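Local atomic coordinates of nucleoside-diphosphate-sugar epimerase (Pseudomonas aeruginosa, PDB entry 2X4G), a protein that probably acts on nucleotide-linked sugars using an NAD-type cofactor. Residues M183-L188 and R214-A219; L226-E231 and L315-T320; R238-G243 and Q304-R309. All blocks are in the same frame, centred on the assembly; numbering follows the deposited sequence.

Interaction 1: residues M183-L188 and R214-A219; sequences MVLGEL and RNVIDA
Parallel pairing of strand 176-185 with strand 213-218 brings Met183, Val184 and Leu185 beside Val216, Ile217 and Asp218, a buried contact in the mixed sheet. Four backbone bonds join the two segments. Met183 is bonded at both its N and its O, the N donating to Asn215 O and the O accepting from Ile217 N, each at 2.8 Å. Leu185 N continues the pattern to Ile217 O with a nearly linear N-H...O angle of 167°. The last bond, Ala219 N to Leu185 O, is more bent (132°), and its donor stands above the carbonyl plane, where the second strand gives way to helix 219-232.

On one face, Leu185 CD1 lies against Val216 CG1 at 3.5 Å. Beside it the extended Met183 chain, with CG anti to the backbone N (chi1 -164°), carries SD to 3.4 Å from Arg214 CD; the Arg214 guanidinium itself bonds to Tyr128. On the other face Val184 uses both methyls, CG2 against Ile217 CG2 (3.8 Å) and CG1 against Ala219 CB. Asp218 ends the strand as an N-cap, bonding Glu221 N through OD2, while OD1 meets Arg329 and Thr326. This is a parallel strand pair running into a capped helix, within the Rossmann-like fold of the epimerase/dehydratase family.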
ATOM      1  N   MET A 183       2.714  16.445  17.296  1.00 38.64           N
ATOM      2  CA  MET A 183       1.504  15.660  17.107  1.00 38.15           C
ATOM      3  C   MET A 183       0.389  16.253  17.993  1.00 37.22           C
ATOM      4  O   MET A 183       0.492  16.230  19.213  1.00 37.07           O
ATOM      5  CB  MET A 183       1.778  14.205  17.482  1.00 38.85           C
ATOM      6  CG  MET A 183       0.753  13.209  16.981  1.00 40.51           C
ATOM      7  SD  MET A 183       0.806  11.639  17.879  1.00 43.83           S
ATOM      8  CE  MET A 183      -0.597  10.794  17.149  1.00 45.80           C
ATOM      9  N   VAL A 184      -0.656  16.790  17.363  1.00 36.32           N
ATOM     10  CA  VAL A 184      -1.759  17.468  18.053  1.00 35.33           C
ATOM     11  C   VAL A 184      -2.828  16.484  18.534  1.00 35.42           C
ATOM     12  O   VAL A 184      -3.379  15.730  17.752  1.00 36.23           O
ATOM     13  CB  VAL A 184      -2.411  18.508  17.127  1.00 34.88           C
ATOM     14  CG1 VAL A 184      -3.555  19.225  17.826  1.00 34.78           C
ATOM     15  CG2 VAL A 184      -1.357  19.518  16.648  1.00 33.78           C
ATOM     16  N   LEU A 185      -3.128  16.493  19.825  1.00 35.12           N
ATOM     17  CA  LEU A 185      -4.124  15.573  20.394  1.00 34.92           C
ATOM     18  C   LEU A 185      -5.094  16.368  21.261  1.00 34.53           C
ATOM     19  O   LEU A 185      -4.654  17.253  22.013  1.00 34.08           O
ATOM     20  CB  LEU A 185      -3.443  14.495  21.250  1.00 35.12           C
ATOM     21  CG  LEU A 185      -2.706  13.366  20.527  1.00 35.36           C
ATOM     22  CD1 LEU A 185      -1.966  12.547  21.550  1.00 35.68           C
ATOM     23  CD2 LEU A 185      -3.665  12.484  19.736  1.00 35.14           C
ATOM     24  N   GLY A 186      -6.390  16.061  21.160  1.00 34.11           N
ATOM     25  CA  GLY A 186      -7.380  16.753  21.974  1.00 34.41           C
ATOM     26  C   GLY A 186      -8.803  16.519  21.557  1.00 34.64           C
ATOM     27  O   GLY A 186      -9.098  15.598  20.834  1.00 34.44           O
ATOM     28  N   GLU A 187      -9.702  17.364  22.027  1.00 35.58           N
ATOM     29  CA  GLU A 187     -11.112  17.248  21.628  1.00 36.60           C
ATOM     30  C   GLU A 187     -11.401  17.941  20.283  1.00 36.52           C
ATOM     31  O   GLU A 187     -10.614  18.752  19.788  1.00 36.44           O
ATOM     32  CB  GLU A 187     -12.028  17.778  22.718  1.00 36.93           C
ATOM     33  CG  GLU A 187     -11.788  19.219  23.103  1.00 39.44           C
ATOM     34  CD  GLU A 187     -12.726  19.707  24.197  1.00 44.53           C
ATOM     35  OE1 GLU A 187     -13.544  18.907  24.704  1.00 48.60           O
ATOM     36  OE2 GLU A 187     -12.626  20.897  24.581  1.00 48.05           O
ATOM     37  N   LEU A 188     -12.538  17.606  19.707  1.00 37.16           N
ATOM     38  CA  LEU A 188     -12.965  18.127  18.412  1.00 38.08           C
ATOM     39  C   LEU A 188     -12.188  17.541  17.231  1.00 38.89           C
ATOM     40  O   LEU A 188     -11.967  18.230  16.276  1.00 39.63           O
ATOM     41  CB  LEU A 188     -12.918  19.671  18.388  1.00 37.34           C
ATOM     42  CG  LEU A 188     -13.498  20.393  19.622  1.00 36.70           C
ATOM     43  CD1 LEU A 188     -13.460  21.896  19.470  1.00 35.49           C
ATOM     44  CD2 LEU A 188     -14.906  19.922  19.959  1.00 34.33           C
ATOM     45  N   ARG A 214       8.563  10.907  20.026  1.00 50.03           N
ATOM     46  CA  ARG A 214       7.535  11.794  19.495  1.00 48.34           C
ATOM     47  C   ARG A 214       7.218  12.922  20.446  1.00 45.85           C
ATOM     48  O   ARG A 214       7.271  12.734  21.648  1.00 45.82           O
ATOM     49  CB  ARG A 214       6.269  10.987  19.246  1.00 48.56           C
ATOM     50  CG  ARG A 214       5.265  11.715  18.388  1.00 50.90           C
ATOM     51  CD  ARG A 214       4.132  10.805  17.955  1.00 53.59           C
ATOM     52  NE  ARG A 214       4.582   9.807  16.991  1.00 57.20           N
ATOM     53  CZ  ARG A 214       4.802  10.047  15.699  1.00 58.59           C
ATOM     54  NH1 ARG A 214       4.625  11.269  15.190  1.00 58.05           N
ATOM     55  NH2 ARG A 214       5.219   9.057  14.914  1.00 60.01           N
ATOM     56  N   ASN A 215       6.889  14.088  19.902  1.00 43.88           N
ATOM     57  CA  ASN A 215       6.343  15.193  20.695  1.00 42.22           C
ATOM     58  C   ASN A 215       4.857  15.348  20.445  1.00 40.75           C
ATOM     59  O   ASN A 215       4.414  15.509  19.294  1.00 40.15           O
ATOM     60  CB  ASN A 215       7.025  16.520  20.403  1.00 42.10           C
ATOM     61  CG  ASN A 215       6.620  17.618  21.397  1.00 42.21           C
ATOM     62  OD1 ASN A 215       5.717  18.404  21.123  1.00 41.64           O
ATOM     63  ND2 ASN A 215       7.281  17.664  22.555  1.00 41.06           N
ATOM     64  N   VAL A 216       4.105  15.299  21.545  1.00 39.50           N
ATOM     65  CA  VAL A 216       2.659  15.400  21.546  1.00 38.15           C
ATOM     66  C   VAL A 216       2.261  16.738  22.157  1.00 37.21           C
ATOM     67  O   VAL A 216       2.900  17.186  23.106  1.00 37.80           O
ATOM     68  CB  VAL A 216       2.069  14.247  22.365  1.00 38.31           C
ATOM     69  CG1 VAL A 216       0.617  14.516  22.755  1.00 38.38           C
ATOM     70  CG2 VAL A 216       2.170  12.984  21.569  1.00 38.33           C
ATOM     71  N   ILE A 217       1.228  17.377  21.610  1.00 35.85           N
ATOM     72  CA  ILE A 217       0.768  18.679  22.103  1.00 35.05           C
ATOM     73  C   ILE A 217      -0.748  18.739  22.184  1.00 34.70           C
ATOM     74  O   ILE A 217      -1.463  18.180  21.352  1.00 34.32           O
ATOM     75  CB  ILE A 217       1.279  19.888  21.258  1.00 34.88           C
ATOM     76  CG1 ILE A 217       1.015  21.204  22.022  1.00 33.96           C
ATOM     77  CG2 ILE A 217       0.643  19.899  19.880  1.00 33.73           C
ATOM     78  CD1 ILE A 217       1.093  22.438  21.228  1.00 32.18           C
ATOM     79  N   ASP A 218      -1.217  19.410  23.228  1.00 34.65           N
ATOM     80  CA  ASP A 218      -2.626  19.539  23.513  1.00 34.83           C
ATOM     81  C   ASP A 218      -3.246  20.460  22.434  1.00 34.44           C
ATOM     82  O   ASP A 218      -2.661  21.466  22.046  1.00 34.59           O
ATOM     83  CB  ASP A 218      -2.761  20.069  24.949  1.00 35.40           C
ATOM     84  CG  ASP A 218      -4.194  20.401  25.360  1.00 36.97           C
ATOM     85  OD1 ASP A 218      -4.829  19.530  25.988  1.00 40.37           O
ATOM     86  OD2 ASP A 218      -4.668  21.544  25.115  1.00 37.17           O
ATOM     87  N   ALA A 219      -4.409  20.088  21.925  1.00 33.84           N
ATOM     88  CA  ALA A 219      -4.998  20.807  20.826  1.00 33.83           C
ATOM     89  C   ALA A 219      -5.305  22.251  21.215  1.00 34.04           C
ATOM     90  O   ALA A 219      -4.984  23.180  20.466  1.00 33.81           O
ATOM     91  CB  ALA A 219      -6.253  20.110  20.351  1.00 33.08           C
TER

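Interaction 2: residues L226-E231 and L315-T320; sequences LLMALE and LGFFST
Met228 and Ala229, on helix 219-232, pack against Leu315 and Phe317, which lie where helix 309-315 runs out into a loop. The close-packed part is apolar. Leu315 spreads its two methyls over the helix backbone, CD1 lying 3.9 Å from Ala229 CA and CD2 as far from Met228 O; Tyr239 and Leu122 close in around this pair. Phe317 adds its CB, 3.8 Å from Met228 SD, and turns the edge of its ring to the thioether. The sulfur sits 5.5 Å from the ring centroid and 84° off the ring normal, an edge-on Met-aromatic contact. A bend at chi3 (-130°) swings Met228 CE into the ring plane, 3.8 Å from Phe317 CD2.

Toward solvent the contact thins: Met228 is partly exposed, and the exposed Gly316 adds little to it. Gly316 has a positive phi (78°), a backbone shape that favours glycine; after it the Phe317 CB is directed toward the helix and that of Phe318 away from it, and Phe318 makes a cation-pi contact with Arg312. No hydrogen bond joins the two segments; Leu315 O is taken by Arg232. The contact therefore depends on dispersion and shape, with an edge-on approach that is consistent with a favourable sulfur-ring interaction.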
ATOM      1  N   LEU A 226      -0.475  28.962  17.804  1.00 36.42           N
ATOM      2  CA  LEU A 226      -0.592  29.463  16.442  1.00 36.13           C
ATOM      3  C   LEU A 226      -0.913  30.953  16.457  1.00 36.35           C
ATOM      4  O   LEU A 226      -0.220  31.739  15.799  1.00 36.03           O
ATOM      5  CB  LEU A 226      -1.655  28.689  15.641  1.00 35.78           C
ATOM      6  CG  LEU A 226      -1.389  27.216  15.337  1.00 34.28           C
ATOM      7  CD1 LEU A 226      -2.535  26.648  14.540  1.00 34.97           C
ATOM      8  CD2 LEU A 226      -0.117  27.066  14.585  1.00 33.81           C
ATOM      9  N   LEU A 227      -1.943  31.341  17.210  1.00 36.58           N
ATOM     10  CA  LEU A 227      -2.293  32.763  17.333  1.00 37.38           C
ATOM     11  C   LEU A 227      -1.061  33.563  17.755  1.00 38.64           C
ATOM     12  O   LEU A 227      -0.816  34.660  17.241  1.00 39.94           O
ATOM     13  CB  LEU A 227      -3.422  32.978  18.346  1.00 37.19           C
ATOM     14  CG  LEU A 227      -3.819  34.435  18.677  1.00 36.93           C
ATOM     15  CD1 LEU A 227      -4.375  35.085  17.453  1.00 35.36           C
ATOM     16  CD2 LEU A 227      -4.837  34.500  19.811  1.00 34.62           C
ATOM     17  N   MET A 228      -0.283  33.009  18.681  1.00 38.72           N
ATOM     18  CA  MET A 228       0.857  33.717  19.212  1.00 40.06           C
ATOM     19  C   MET A 228       1.974  33.869  18.189  1.00 40.20           C
ATOM     20  O   MET A 228       2.649  34.885  18.162  1.00 41.12           O
ATOM     21  CB  MET A 228       1.392  33.015  20.463  1.00 40.82           C
ATOM     22  CG  MET A 228       0.579  33.250  21.724  1.00 43.30           C
ATOM     23  SD  MET A 228       1.445  32.591  23.157  1.00 50.06           S
ATOM     24  CE  MET A 228       0.118  31.642  23.899  1.00 48.10           C
ATOM     25  N   ALA A 229       2.202  32.849  17.374  1.00 39.82           N
ATOM     26  CA  ALA A 229       3.187  32.955  16.298  1.00 40.12           C
ATOM     27  C   ALA A 229       2.739  34.026  15.339  1.00 40.07           C
ATOM     28  O   ALA A 229       3.551  34.821  14.906  1.00 40.54           O
ATOM     29  CB  ALA A 229       3.333  31.634  15.553  1.00 39.84           C
ATOM     30  N   LEU A 230       1.439  34.034  15.030  1.00 39.54           N
ATOM     31  CA  LEU A 230       0.871  34.931  14.026  1.00 39.94           C
ATOM     32  C   LEU A 230       1.075  36.362  14.466  1.00 41.54           C
ATOM     33  O   LEU A 230       1.553  37.176  13.681  1.00 42.32           O
ATOM     34  CB  LEU A 230      -0.621  34.646  13.790  1.00 39.11           C
ATOM     35  CG  LEU A 230      -1.423  35.533  12.825  1.00 38.38           C
ATOM     36  CD1 LEU A 230      -1.063  35.257  11.393  1.00 37.20           C
ATOM     37  CD2 LEU A 230      -2.906  35.312  13.006  1.00 37.17           C
ATOM     38  N   GLU A 231       0.761  36.658  15.729  1.00 42.08           N
ATOM     39  CA  GLU A 231       0.893  38.019  16.242  1.00 43.20           C
ATOM     40  C   GLU A 231       2.337  38.400  16.505  1.00 43.66           C
ATOM     41  O   GLU A 231       2.671  39.561  16.353  1.00 44.62           O
ATOM     42  CB  GLU A 231       0.081  38.217  17.526  1.00 43.47           C
ATOM     43  CG  GLU A 231      -1.429  38.121  17.341  1.00 45.05           C
ATOM     44  CD  GLU A 231      -2.218  38.684  18.521  1.00 48.23           C
ATOM     45  OE1 GLU A 231      -2.321  38.006  19.567  1.00 47.95           O
ATOM     46  OE2 GLU A 231      -2.755  39.811  18.396  1.00 51.27           O
ATOM     47  N   LEU A 315       7.837  33.981  21.768  1.00 48.80           N
ATOM     48  CA  LEU A 315       6.367  34.106  21.710  1.00 47.76           C
ATOM     49  C   LEU A 315       5.702  34.216  23.072  1.00 47.46           C
ATOM     50  O   LEU A 315       4.570  34.665  23.163  1.00 47.59           O
ATOM     51  CB  LEU A 315       5.736  32.951  20.921  1.00 46.22           C
ATOM     52  CG  LEU A 315       6.402  32.679  19.571  1.00 45.83           C
ATOM     53  CD1 LEU A 315       5.780  31.488  18.867  1.00 44.23           C
ATOM     54  CD2 LEU A 315       6.348  33.933  18.707  1.00 45.21           C
ATOM     55  N   GLY A 316       6.411  33.839  24.126  1.00 47.39           N
ATOM     56  CA  GLY A 316       5.800  33.660  25.426  1.00 47.13           C
ATOM     57  C   GLY A 316       5.049  32.337  25.512  1.00 46.18           C
ATOM     58  O   GLY A 316       4.324  32.089  26.477  1.00 46.28           O
ATOM     59  N   PHE A 317       5.230  31.459  24.525  1.00 45.29           N
ATOM     60  CA  PHE A 317       4.439  30.239  24.494  1.00 43.91           C
ATOM     61  C   PHE A 317       5.091  29.024  25.124  1.00 43.62           C
ATOM     62  O   PHE A 317       6.244  28.709  24.872  1.00 43.82           O
ATOM     63  CB  PHE A 317       4.043  29.847  23.084  1.00 43.04           C
ATOM     64  CG  PHE A 317       3.376  28.516  23.030  1.00 42.29           C
ATOM     65  CD1 PHE A 317       4.116  27.366  22.815  1.00 41.17           C
ATOM     66  CD2 PHE A 317       2.017  28.403  23.278  1.00 41.72           C
ATOM     67  CE1 PHE A 317       3.507  26.134  22.802  1.00 41.19           C
ATOM     68  CE2 PHE A 317       1.402  27.170  23.269  1.00 41.48           C
ATOM     69  CZ  PHE A 317       2.151  26.031  23.042  1.00 41.70           C
ATOM     70  N   PHE A 318       4.301  28.303  25.904  1.00 43.09           N
ATOM     71  CA  PHE A 318       4.694  26.982  26.354  1.00 42.59           C
ATOM     72  C   PHE A 318       3.489  26.282  26.982  1.00 41.89           C
ATOM     73  O   PHE A 318       2.573  26.935  27.454  1.00 42.22           O
ATOM     74  CB  PHE A 318       5.879  27.069  27.344  1.00 43.47           C
ATOM     75  CG  PHE A 318       5.584  27.844  28.597  1.00 42.05           C
ATOM     76  CD1 PHE A 318       5.015  27.221  29.693  1.00 40.93           C
ATOM     77  CD2 PHE A 318       5.894  29.178  28.689  1.00 42.57           C
ATOM     78  CE1 PHE A 318       4.750  27.913  30.838  1.00 40.46           C
ATOM     79  CE2 PHE A 318       5.633  29.883  29.852  1.00 42.17           C
ATOM     80  CZ  PHE A 318       5.056  29.245  30.920  1.00 41.08           C
ATOM     81  N   SER A 319       3.531  24.958  27.019  1.00 41.62           N
ATOM     82  CA  SER A 319       2.430  24.152  27.522  1.00 41.35           C
ATOM     83  C   SER A 319       2.404  24.158  29.031  1.00 41.59           C
ATOM     84  O   SER A 319       3.453  24.189  29.676  1.00 41.78           O
ATOM     85  CB  SER A 319       2.570  22.709  27.037  1.00 41.41           C
ATOM     86  OG  SER A 319       1.460  21.906  27.421  1.00 43.62           O
ATOM     87  N   THR A 320       1.187  24.152  29.575  1.00 40.97           N
ATOM     88  CA  THR A 320       0.965  24.042  31.013  1.00 41.06           C
ATOM     89  C   THR A 320       0.026  22.884  31.378  1.00 40.50           C
ATOM     90  O   THR A 320      -0.176  22.610  32.549  1.00 41.29           O
ATOM     91  CB  THR A 320       0.457  25.405  31.621  1.00 41.30           C
ATOM     92  OG1 THR A 320      -0.614  25.946  30.850  1.00 40.50           O
ATOM     93  CG2 THR A 320       1.549  26.425  31.610  1.00 41.99           C
TER

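Interaction 3: residues R238-G243 and Q304-R309; sequences RYLLTG and QFLDGR
Leu306 and Gly308, in the loop leading into helix 309-315, lie against Leu240 and Thr242 at the end of one run of strand 238-247. The approach to them is set outside the pair: Gln304 bonds through its side chain to the backbone of Pro131 and His133, and Phe305 pairs by backbone with Gly139. Leu306 CB rests on CG2 of Thr242, just past the strand residues 238-241, at 3.5 Å, and Leu306 CD1 reaches Leu240 CD2 at 3.7 Å, the two leucine side chains crossing at about a right angle. Leu306 N is meanwhile held by Asn245 OD1.

The Asp307 CB leaves the backbone on the side away from the strand, but the residue offers its carbonyl, whose O lies 3.7 Å from Leu240 CD1. The carboxylate is used within the loop: OD2 accepts from Arg309 N at 3.2 Å, from above the carboxylate plane, in an Asx turn. Gly308 follows at the N-cap position. Thr242 chi1 (64°) turns OG1 toward the Gly308 backbone, with Gly308 CA 3.5 Å away. Arg309 then starts the helix.

With no hydrogen bond across the pair, the strand and loop are matched by methyl packing and by Thr242 and Leu240 side chains lying against the loop backbone, while the polar bonds of the loop lie within it or run to other neighbours.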
ATOM      1  N   ARG A 238      10.607  29.837  11.733  1.00 46.51           N
ATOM      2  CA  ARG A 238       9.801  28.701  12.206  1.00 45.37           C
ATOM      3  C   ARG A 238       9.662  28.770  13.723  1.00 44.65           C
ATOM      4  O   ARG A 238      10.542  29.294  14.413  1.00 45.67           O
ATOM      5  CB  ARG A 238      10.449  27.367  11.831  1.00 45.80           C
ATOM      6  CG  ARG A 238      10.952  27.325  10.399  1.00 48.03           C
ATOM      7  CD  ARG A 238      11.054  25.929   9.819  1.00 49.72           C
ATOM      8  NE  ARG A 238      12.333  25.301  10.129  1.00 53.14           N
ATOM      9  CZ  ARG A 238      12.941  24.375   9.381  1.00 55.18           C
ATOM     10  NH1 ARG A 238      12.417  23.940   8.236  1.00 54.76           N
ATOM     11  NH2 ARG A 238      14.105  23.892   9.783  1.00 57.32           N
ATOM     12  N   TYR A 239       8.552  28.260  14.244  1.00 43.01           N
ATOM     13  CA  TYR A 239       8.382  28.133  15.685  1.00 41.83           C
ATOM     14  C   TYR A 239       7.738  26.805  16.013  1.00 40.47           C
ATOM     15  O   TYR A 239       6.581  26.556  15.674  1.00 38.61           O
ATOM     16  CB  TYR A 239       7.539  29.275  16.236  1.00 41.74           C
ATOM     17  CG  TYR A 239       8.206  30.604  16.103  1.00 43.02           C
ATOM     18  CD1 TYR A 239       7.998  31.399  14.986  1.00 42.79           C
ATOM     19  CD2 TYR A 239       9.073  31.057  17.083  1.00 43.85           C
ATOM     20  CE1 TYR A 239       8.620  32.632  14.868  1.00 44.01           C
ATOM     21  CE2 TYR A 239       9.705  32.277  16.965  1.00 45.38           C
ATOM     22  CZ  TYR A 239       9.469  33.061  15.859  1.00 45.73           C
ATOM     23  OH  TYR A 239      10.105  34.273  15.756  1.00 48.56           O
ATOM     24  N   LEU A 240       8.525  25.947  16.658  1.00 40.61           N
ATOM     25  CA  LEU A 240       8.044  24.678  17.171  1.00 39.83           C
ATOM     26  C   LEU A 240       7.140  24.891  18.410  1.00 39.47           C
ATOM     27  O   LEU A 240       7.515  25.556  19.388  1.00 39.05           O
ATOM     28  CB  LEU A 240       9.226  23.788  17.506  1.00 40.61           C
ATOM     29  CG  LEU A 240       9.997  23.193  16.331  1.00 40.56           C
ATOM     30  CD1 LEU A 240      11.335  22.638  16.815  1.00 38.41           C
ATOM     31  CD2 LEU A 240       9.139  22.091  15.659  1.00 39.67           C
ATOM     32  N   LEU A 241       5.928  24.339  18.320  1.00 38.66           N
ATOM     33  CA  LEU A 241       4.915  24.479  19.341  1.00 37.61           C
ATOM     34  C   LEU A 241       4.781  23.085  19.936  1.00 37.57           C
ATOM     35  O   LEU A 241       4.207  22.220  19.326  1.00 36.67           O
ATOM     36  CB  LEU A 241       3.609  24.995  18.719  1.00 36.84           C
ATOM     37  CG  LEU A 241       3.723  26.330  17.943  1.00 35.82           C
ATOM     38  CD1 LEU A 241       2.424  26.699  17.263  1.00 31.50           C
ATOM     39  CD2 LEU A 241       4.184  27.480  18.854  1.00 34.20           C
ATOM     40  N   THR A 242       5.352  22.890  21.125  1.00 38.55           N
ATOM     41  CA  THR A 242       5.615  21.566  21.673  1.00 38.87           C
ATOM     42  C   THR A 242       4.894  21.361  22.972  1.00 39.42           C
ATOM     43  O   THR A 242       4.527  22.321  23.638  1.00 39.90           O
ATOM     44  CB  THR A 242       7.109  21.377  21.964  1.00 39.61           C
ATOM     45  OG1 THR A 242       7.518  22.295  22.975  1.00 39.81           O
ATOM     46  CG2 THR A 242       7.936  21.645  20.736  1.00 39.90           C
ATOM     47  N   GLY A 243       4.724  20.094  23.339  1.00 40.64           N
ATOM     48  CA  GLY A 243       3.958  19.691  24.514  1.00 41.08           C
ATOM     49  C   GLY A 243       4.808  18.797  25.372  1.00 42.48           C
ATOM     50  O   GLY A 243       5.522  19.288  26.244  1.00 43.82           O
ATOM     51  N   GLN A 304      10.818  12.672  15.954  1.00 55.26           N
ATOM     52  CA  GLN A 304      11.791  13.004  17.018  1.00 53.61           C
ATOM     53  C   GLN A 304      11.213  13.890  18.116  1.00 51.42           C
ATOM     54  O   GLN A 304      10.097  14.392  17.996  1.00 50.17           O
ATOM     55  CB  GLN A 304      13.032  13.676  16.432  1.00 54.18           C
ATOM     56  CG  GLN A 304      12.777  14.986  15.701  1.00 52.51           C
ATOM     57  CD  GLN A 304      14.046  15.556  15.102  1.00 51.99           C
ATOM     58  OE1 GLN A 304      15.140  15.345  15.627  1.00 53.62           O
ATOM     59  NE2 GLN A 304      13.911  16.276  13.999  1.00 49.33           N
ATOM     60  N   PHE A 305      11.979  14.050  19.196  1.00 50.50           N
ATOM     61  CA  PHE A 305      11.654  14.996  20.260  1.00 48.83           C
ATOM     62  C   PHE A 305      11.908  16.384  19.721  1.00 48.13           C
ATOM     63  O   PHE A 305      12.772  16.569  18.865  1.00 48.33           O
ATOM     64  CB  PHE A 305      12.516  14.788  21.516  1.00 49.70           C
ATOM     65  CG  PHE A 305      12.197  13.535  22.319  1.00 48.59           C
ATOM     66  CD1 PHE A 305      11.030  12.808  22.137  1.00 47.33           C
ATOM     67  CD2 PHE A 305      13.074  13.115  23.294  1.00 47.90           C
ATOM     68  CE1 PHE A 305      10.769  11.673  22.910  1.00 47.25           C
ATOM     69  CE2 PHE A 305      12.810  11.989  24.060  1.00 49.08           C
ATOM     70  CZ  PHE A 305      11.650  11.273  23.865  1.00 48.27           C
ATOM     71  N   LEU A 306      11.155  17.352  20.236  1.00 46.95           N
ATOM     72  CA  LEU A 306      11.223  18.734  19.786  1.00 46.58           C
ATOM     73  C   LEU A 306      11.592  19.660  20.957  1.00 47.65           C
ATOM     74  O   LEU A 306      11.192  19.414  22.086  1.00 47.70           O
ATOM     75  CB  LEU A 306       9.888  19.142  19.158  1.00 44.91           C
ATOM     76  CG  LEU A 306       9.352  18.234  18.032  1.00 44.27           C
ATOM     77  CD1 LEU A 306       8.200  18.889  17.261  1.00 40.81           C
ATOM     78  CD2 LEU A 306      10.449  17.800  17.050  1.00 41.68           C
ATOM     79  N   ASP A 307      12.376  20.700  20.667  1.00 49.12           N
ATOM     80  CA  ASP A 307      12.827  21.694  21.632  1.00 50.33           C
ATOM     81  C   ASP A 307      11.901  22.880  21.499  1.00 49.72           C
ATOM     82  O   ASP A 307      11.811  23.469  20.428  1.00 49.30           O
ATOM     83  CB  ASP A 307      14.277  22.126  21.294  1.00 52.28           C
ATOM     84  CG  ASP A 307      14.927  23.042  22.369  1.00 54.27           C
ATOM     85  OD1 ASP A 307      16.148  23.324  22.261  1.00 55.90           O
ATOM     86  OD2 ASP A 307      14.236  23.464  23.327  1.00 56.77           O
ATOM     87  N   GLY A 308      11.231  23.238  22.593  1.00 49.94           N
ATOM     88  CA  GLY A 308      10.280  24.352  22.611  1.00 49.56           C
ATOM     89  C   GLY A 308      10.786  25.725  23.031  1.00 50.38           C
ATOM     90  O   GLY A 308       9.988  26.636  23.209  1.00 50.34           O
ATOM     91  N   ARG A 309      12.095  25.899  23.153  1.00 51.88           N
ATOM     92  CA  ARG A 309      12.659  27.142  23.701  1.00 53.61           C
ATOM     93  C   ARG A 309      12.399  28.404  22.872  1.00 53.05           C
ATOM     94  O   ARG A 309      12.152  29.479  23.430  1.00 53.14           O
ATOM     95  CB  ARG A 309      14.171  27.001  23.888  1.00 55.68           C
ATOM     96  CG  ARG A 309      14.606  26.144  25.084  1.00 59.57           C
ATOM     97  CD  ARG A 309      16.043  25.634  24.856  1.00 65.19           C
ATOM     98  NE  ARG A 309      16.786  25.375  26.093  1.00 69.69           N
ATOM     99  CZ  ARG A 309      18.065  24.996  26.126  1.00 73.56           C
ATOM    100  NH1 ARG A 309      18.739  24.811  24.985  1.00 74.44           N
ATOM    101  NH2 ARG A 309      18.674  24.788  27.298  1.00 74.90           N
TER

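In the fold
All three contacts gather round strand 238-247 and its neighbours. Interactions 1 and 3 both reach the same sheet, interaction 3 through strand 238-247 alone; their centres are about 13 Å apart, and they are joined by a probable hydrogen bond from Gly243 N to Asn215 OD1 (3.0 Å). Interaction 2 lies about 11 Å from interaction 3, centre to centre, where Leu226 CD2 meets Leu241 CD1 at 3.7 Å and Leu315 CD1 meets Tyr239 CD2 at 3.8 Å. Interactions 1 and 2, about 15 Å apart between centres, touch through Ile217 CD1 and Phe317 CZ (4.2 Å). Helix 219-232 directly follows the strand of interaction 1, and helix 309-315 links residues 304-309 to 315-320.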